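Local coordinates for sensor histidine kinase (Clostridium perfringens, PDB 4ONX), which probably senses an extracellular signal through a Cache-type domain to control its own histidine kinase activity, at residues Asn62-Ile65 with Gln66-Thr69; Arg36-Leu39 with Lys40-Phe44. All coordinates share one frame; numbering follows the deposited sequence.

Contact 1 of 2, residues Asn62-Ile65 with Gln66-Thr69; sequences NSRI and QEYT. With ZN (zinc ion), chain O.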
ATOM      1  N   ASN E  62      -1.232 -14.458   7.395  1.00120.97           N
ATOM      2  CA  ASN E  62      -1.378 -13.781   6.109  1.00107.16           C
ATOM      3  C   ASN E  62      -1.953 -12.386   6.277  1.00102.34           C
ATOM      4  O   ASN E  62      -3.125 -12.229   6.602  1.00101.66           O
ATOM      5  CB  ASN E  62      -2.275 -14.610   5.204  1.00 98.52           C
ATOM      6  CG  ASN E  62      -2.456 -13.995   3.834  1.00 92.10           C
ATOM      7  OD1 ASN E  62      -2.186 -12.816   3.621  1.00 88.87           O
ATOM      8  ND2 ASN E  62      -2.920 -14.800   2.894  1.00 89.82           N
ATOM      9  N   SER E  63      -1.128 -11.376   6.019  1.00103.92           N
ATOM     10  CA  SER E  63      -1.536  -9.977   6.183  1.00107.02           C
ATOM     11  C   SER E  63      -2.734  -9.544   5.327  1.00 98.49           C
ATOM     12  O   SER E  63      -3.418  -8.584   5.678  1.00 95.75           O
ATOM     13  CB  SER E  63      -0.355  -9.044   5.919  1.00115.00           C
ATOM     14  OG  SER E  63       0.076  -9.153   4.577  1.00122.76           O
ATOM     15  N   ARG E  64      -2.974 -10.216   4.202  1.00 94.62           N
ATOM     16  CA  ARG E  64      -4.123  -9.866   3.359  1.00 93.49           C
ATOM     17  C   ARG E  64      -5.408 -10.270   4.061  1.00 90.43           C
ATOM     18  O   ARG E  64      -6.428  -9.594   3.926  1.00 98.93           O
ATOM     19  CB  ARG E  64      -4.028 -10.522   1.986  1.00 93.16           C
ATOM     20  CG  ARG E  64      -2.829 -10.072   1.166  1.00 96.03           C
ATOM     21  CD  ARG E  64      -2.956  -8.675   0.574  1.00 96.27           C
ATOM     22  NE  ARG E  64      -4.102  -8.529  -0.337  1.00 97.29           N
ATOM     23  CZ  ARG E  64      -5.189  -7.780  -0.122  1.00 90.29           C
ATOM     24  NH1 ARG E  64      -5.297  -7.019   0.960  1.00 88.00           N
ATOM     25  NH2 ARG E  64      -6.161  -7.750  -1.036  1.00 84.16           N
ATOM     26  N   ILE E  65      -5.367 -11.373   4.804  1.00 87.15           N
ATOM     27  CA  ILE E  65      -6.537 -11.799   5.564  1.00 85.92           C
ATOM     28  C   ILE E  65      -6.745 -10.777   6.655  1.00 86.78           C
ATOM     29  O   ILE E  65      -7.863 -10.354   6.948  1.00 90.06           O
ATOM     30  CB  ILE E  65      -6.336 -13.152   6.263  1.00 88.48           C
ATOM     31  CG1 ILE E  65      -6.034 -14.263   5.259  1.00 93.51           C
ATOM     32  CG2 ILE E  65      -7.571 -13.505   7.079  1.00 86.51           C
ATOM     33  CD1 ILE E  65      -7.155 -14.549   4.295  1.00100.93           C
ATOM     34  N   GLN E  66      -5.642 -10.393   7.271  1.00 86.63           N
ATOM     35  CA  GLN E  66      -5.672  -9.427   8.336  1.00 95.31           C
ATOM     36  C   GLN E  66      -6.405  -8.191   7.791  1.00 91.99           C
ATOM     37  O   GLN E  66      -7.392  -7.725   8.367  1.00 95.51           O
ATOM     38  CB  GLN E  66      -4.237  -9.103   8.760  1.00103.16           C
ATOM     39  CG  GLN E  66      -4.057  -8.733  10.223  1.00112.66           C
ATOM     40  CD  GLN E  66      -4.737  -7.453  10.615  1.00118.21           C
ATOM     41  OE1 GLN E  66      -4.996  -6.589   9.781  1.00128.43           O
ATOM     42  NE2 GLN E  66      -4.994  -7.305  11.906  1.00119.83           N
ATOM     43  N   GLU E  67      -5.956  -7.714   6.636  1.00 91.77           N
ATOM     44  CA  GLU E  67      -6.556  -6.543   5.998  1.00 88.79           C
ATOM     45  C   GLU E  67      -8.036  -6.779   5.662  1.00 87.89           C
ATOM     46  O   GLU E  67      -8.863  -5.866   5.777  1.00 96.90           O
ATOM     47  CB  GLU E  67      -5.751  -6.168   4.746  1.00 87.79           C
ATOM     48  CG  GLU E  67      -6.080  -4.807   4.131  1.00 93.01           C
ATOM     49  CD  GLU E  67      -7.388  -4.766   3.366  1.00 91.33           C
ATOM     50  OE1 GLU E  67      -7.893  -5.837   2.990  1.00 97.58           O
ATOM     51  OE2 GLU E  67      -7.895  -3.659   3.117  1.00 92.77           O
ATOM     52  N   TYR E  68      -8.369  -7.997   5.243  1.00 83.83           N
ATOM     53  CA  TYR E  68      -9.747  -8.332   4.890  1.00 82.57           C
ATOM     54  C   TYR E  68     -10.743  -7.968   5.986  1.00 79.95           C
ATOM     55  O   TYR E  68     -11.847  -7.504   5.699  1.00 77.01           O
ATOM     56  CB  TYR E  68      -9.863  -9.825   4.559  1.00 84.04           C
ATOM     57  CG  TYR E  68     -11.284 -10.272   4.278  1.00 80.09           C
ATOM     58  CD1 TYR E  68     -11.831 -10.124   3.026  1.00 80.25           C
ATOM     59  CD2 TYR E  68     -12.064 -10.845   5.268  1.00 82.01           C
ATOM     60  CE1 TYR E  68     -13.118 -10.534   2.757  1.00 87.08           C
ATOM     61  CE2 TYR E  68     -13.354 -11.260   5.012  1.00 86.86           C
ATOM     62  CZ  TYR E  68     -13.877 -11.097   3.748  1.00 89.38           C
ATOM     63  OH  TYR E  68     -15.163 -11.495   3.452  1.00 95.23           O
ATOM     64  N   THR E  69     -10.351  -8.183   7.234  1.00 77.69           N
ATOM     65  CA  THR E  69     -11.233  -7.907   8.359  1.00 88.14           C
ATOM     66  C   THR E  69     -11.478  -6.417   8.576  1.00 94.40           C
ATOM     67  O   THR E  69     -12.469  -6.026   9.195  1.00106.81           O
ATOM     68  CB  THR E  69     -10.663  -8.456   9.682  1.00 95.08           C
ATOM     69  OG1 THR E  69      -9.432  -7.793   9.987  1.00 97.03           O
ATOM     70  CG2 THR E  69     -10.444  -9.963   9.606  1.00 97.29           C
TER
HETATM   71 ZN    ZN O 201      -9.167  -5.397   1.446  1.00 84.24          ZN

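Contact 2 of 2, residues Arg36-Leu39 with Lys40-Phe44; sequences RNTL and KETAF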
ATOM      1  N   ARG E  36     -28.150  -6.996  17.023  1.00 91.83           N
ATOM      2  CA  ARG E  36     -27.937  -8.422  17.215  1.00 96.02           C
ATOM      3  C   ARG E  36     -27.835  -9.117  15.856  1.00 94.73           C
ATOM      4  O   ARG E  36     -26.941  -9.939  15.642  1.00 97.18           O
ATOM      5  CB  ARG E  36     -29.061  -9.048  18.070  1.00100.71           C
ATOM      6  CG  ARG E  36     -29.209  -8.409  19.458  1.00105.10           C
ATOM      7  CD  ARG E  36     -30.194  -9.060  20.464  1.00107.26           C
ATOM      8  NE  ARG E  36     -29.739  -8.695  21.801  1.00111.41           N
ATOM      9  CZ  ARG E  36     -29.089  -9.487  22.649  1.00112.11           C
ATOM     10  NH1 ARG E  36     -28.710  -8.992  23.818  1.00110.76           N
ATOM     11  NH2 ARG E  36     -28.840 -10.759  22.359  1.00111.60           N
ATOM     12  N   ASN E  37     -28.727  -8.754  14.934  1.00 94.83           N
ATOM     13  CA  ASN E  37     -28.745  -9.389  13.605  1.00 96.93           C
ATOM     14  C   ASN E  37     -27.466  -9.035  12.833  1.00 96.05           C
ATOM     15  O   ASN E  37     -26.769  -9.925  12.356  1.00 99.92           O
ATOM     16  CB  ASN E  37     -30.030  -9.083  12.800  1.00 99.59           C
ATOM     17  CG  ASN E  37     -30.709 -10.340  12.222  1.00102.44           C
ATOM     18  OD1 ASN E  37     -30.424 -11.478  12.605  1.00100.71           O
ATOM     19  ND2 ASN E  37     -31.666 -10.118  11.332  1.00104.83           N
ATOM     20  N   THR E  38     -27.125  -7.749  12.757  1.00 93.58           N
ATOM     21  CA  THR E  38     -25.905  -7.339  12.067  1.00 93.14           C
ATOM     22  C   THR E  38     -24.683  -8.115  12.533  1.00 92.94           C
ATOM     23  O   THR E  38     -23.863  -8.560  11.723  1.00 96.11           O
ATOM     24  CB  THR E  38     -25.606  -5.856  12.310  1.00 94.35           C
ATOM     25  OG1 THR E  38     -26.703  -5.073  11.852  1.00 94.05           O
ATOM     26  CG2 THR E  38     -24.344  -5.413  11.579  1.00 96.83           C
ATOM     27  N   LEU E  39     -24.537  -8.258  13.841  1.00 90.20           N
ATOM     28  CA  LEU E  39     -23.395  -8.970  14.368  1.00 91.37           C
ATOM     29  C   LEU E  39     -23.380 -10.421  13.893  1.00 91.54           C
ATOM     30  O   LEU E  39     -22.337 -10.937  13.485  1.00 95.19           O
ATOM     31  CB  LEU E  39     -23.392  -8.935  15.898  1.00 93.19           C
ATOM     32  CG  LEU E  39     -23.329  -7.579  16.608  1.00 96.50           C
ATOM     33  CD1 LEU E  39     -23.297  -7.799  18.112  1.00 97.28           C
ATOM     34  CD2 LEU E  39     -22.116  -6.763  16.185  1.00 97.70           C
ATOM     35  N   LYS E  40     -24.536 -11.068  13.941  1.00 88.16           N
ATOM     36  CA  LYS E  40     -24.632 -12.484  13.577  1.00 90.90           C
ATOM     37  C   LYS E  40     -24.375 -12.692  12.085  1.00 93.23           C
ATOM     38  O   LYS E  40     -23.574 -13.547  11.710  1.00 92.91           O
ATOM     39  CB  LYS E  40     -26.005 -13.039  14.026  1.00 94.02           C
ATOM     40  CG  LYS E  40     -26.249 -14.610  14.070  1.00 97.06           C
ATOM     41  CD  LYS E  40     -26.830 -15.348  12.844  1.00100.13           C
ATOM     42  CE  LYS E  40     -27.152 -16.809  13.205  1.00102.86           C
ATOM     43  NZ  LYS E  40     -27.668 -17.619  12.058  1.00108.56           N
ATOM     44  N   GLU E  41     -25.008 -11.886  11.236  1.00 96.21           N
ATOM     45  CA  GLU E  41     -24.835 -12.046   9.780  1.00100.22           C
ATOM     46  C   GLU E  41     -23.370 -11.781   9.401  1.00 99.98           C
ATOM     47  O   GLU E  41     -22.750 -12.545   8.653  1.00103.45           O
ATOM     48  CB  GLU E  41     -25.835 -11.183   8.979  1.00104.64           C
ATOM     49  CG  GLU E  41     -25.575  -9.691   9.012  1.00108.65           C
ATOM     50  CD  GLU E  41     -26.594  -8.905   8.192  1.00113.09           C
ATOM     51  OE1 GLU E  41     -27.109  -9.453   7.190  1.00118.65           O
ATOM     52  OE2 GLU E  41     -26.861  -7.727   8.531  1.00114.84           O
ATOM     53  N   THR E  42     -22.795 -10.736   9.980  1.00 95.07           N
ATOM     54  CA  THR E  42     -21.419 -10.390   9.693  1.00 94.21           C
ATOM     55  C   THR E  42     -20.479 -11.534  10.038  1.00 92.59           C
ATOM     56  O   THR E  42     -19.614 -11.911   9.242  1.00 95.27           O
ATOM     57  CB  THR E  42     -21.008  -9.139  10.475  1.00 93.51           C
ATOM     58  OG1 THR E  42     -21.838  -8.046  10.076  1.00 94.95           O
ATOM     59  CG2 THR E  42     -19.559  -8.784  10.204  1.00 95.61           C
ATOM     60  N   ALA E  43     -20.647 -12.081  11.230  1.00 88.30           N
ATOM     61  CA  ALA E  43     -19.790 -13.166  11.686  1.00 88.26           C
ATOM     62  C   ALA E  43     -20.013 -14.413  10.860  1.00 88.88           C
ATOM     63  O   ALA E  43     -19.079 -15.132  10.540  1.00 89.47           O
ATOM     64  CB  ALA E  43     -20.057 -13.462  13.153  1.00 87.51           C
ATOM     65  N   PHE E  44     -21.263 -14.668  10.523  1.00 88.97           N
ATOM     66  CA  PHE E  44     -21.585 -15.844   9.760  1.00 92.38           C
ATOM     67  C   PHE E  44     -20.957 -15.753   8.389  1.00 94.72           C
ATOM     68  O   PHE E  44     -20.300 -16.685   7.920  1.00 97.37           O
ATOM     69  CB  PHE E  44     -23.100 -16.010   9.654  1.00 93.45           C
ATOM     70  CG  PHE E  44     -23.514 -17.160   8.788  1.00 98.04           C
ATOM     71  CD1 PHE E  44     -23.421 -18.459   9.258  1.00100.65           C
ATOM     72  CD2 PHE E  44     -23.981 -16.946   7.497  1.00101.34           C
ATOM     73  CE1 PHE E  44     -23.787 -19.527   8.456  1.00105.81           C
ATOM     74  CE2 PHE E  44     -24.350 -18.006   6.690  1.00106.35           C
ATOM     75  CZ  PHE E  44     -24.252 -19.301   7.170  1.00108.49           C
TER

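Contact 1 of 2, residues Asn62-Ile65 with Gln66-Thr69
R64 and E67 lie alongside one another on the first turns of helix 63-75, pointing the same way. The guanidinium meets E67 CG at its edge and in its plane, while R64 NH1 stays 3.5 Å from E67 OE1, the planes of the two groups turned 48° apart. With E67 CG anti to the backbone N, a bend at chi2 (-75°) turns the carboxylate alongside R64 and onto the zinc ion, which OE1 binds at 2.0 Å.

The tight side is that of I65, Y68 and T69. I65 is buried against F51, I52 and D55 of helix 50-58, and the Y68 ring packs edge-to-face with F51 and meets F72. T69 OG1 donates to Q66 O at 2.6 Å in the carbonyl plane.

The solvent side is that of exposed S63, where the N-cap is an ordered exception: R64 N donates to N62 OD1 at 2.8 Å.

H71 of the same chain and, from the second subunit, E67 and H71 complete the zinc site. R64 NH2 forms salt bridges to E74 and E67 OE2 of that subunit, whose R64 bridges back to E67 OE2. Each carboxylate thus serves metal and arginine at once, which makes the zinc an inter-subunit clasp.

Contact 2 of 2, residues Arg36-Leu39 with Lys40-Phe44
The carbonyl plane of T38 is approached from both sides by T42, with T42 OG1 at 2.7 Å from T38 O and T42 N reaching the same oxygen from the opposite side at 3.0 Å. Neither donor lies in the plane: the hydroxyl is tilted 32° from it and the amide by a similar amount, so a single oxygen is gripped by two bonds from one residue. The hydroxyl can do this because T42 OG1 stands beside its own backbone N (chi1 -61°), facing back down the helix toward the preceding turn.

The two threonines lie side by side and point the same way, the methyl T38 CG2 passing 3.9 Å from T42 OG1. T38 repeats the pattern one turn earlier, giving its own hydroxyl to D34 O. Next to them, E41 CG comes beside the same carbonyl oxygen. It sits between the backbone N and the carbonyl carbon (chi1 71°), 3.4 Å from T38 O, and the chain then runs out straight, bringing the carboxylate oxygen E41 OE2 to 3.7 Å from T38 CA.

The backbone beneath keeps regular i to i-4 bonding, including E41 N to N37 O at 2.9 Å and A43 N to L39 O at 3.0 Å. L39 and A43 are buried on V149 of strand 142-153, and A43 also meets W133. R36 makes a cation-pi contact with Y120 of the third subunit, whereas E41 and T42 pack on P50 of the second.

Threonine hydroxyls bonded to the carbonyl four residues back are a familiar feature of alpha-helices. Here they line one flank of an N-terminal helix that lays its apolar residues on an antiparallel sheet, consistent with a Cache domain.

In the fold
Contact 2 comes first along the chain, on helix 33-47, and contact 1 follows on helix 63-75, with helix 50-58 between them. Their centres are about 19 Å apart and their nearest atoms about 7 Å, without touching. Both helices meet the four-stranded antiparallel sheet, but at different strands: helix 33-47 at 129-139 and 142-153, helix 63-75 at 90-95. I76, immediately after helix 63-75, touches T38 and T42 and so brings the end of helix 63-75 to helix 33-47. Each contact also reaches the second subunit, one through zinc and salt bridges, the other through packing, so the helical part of this Cache domain contributes at two places to the subunit interface.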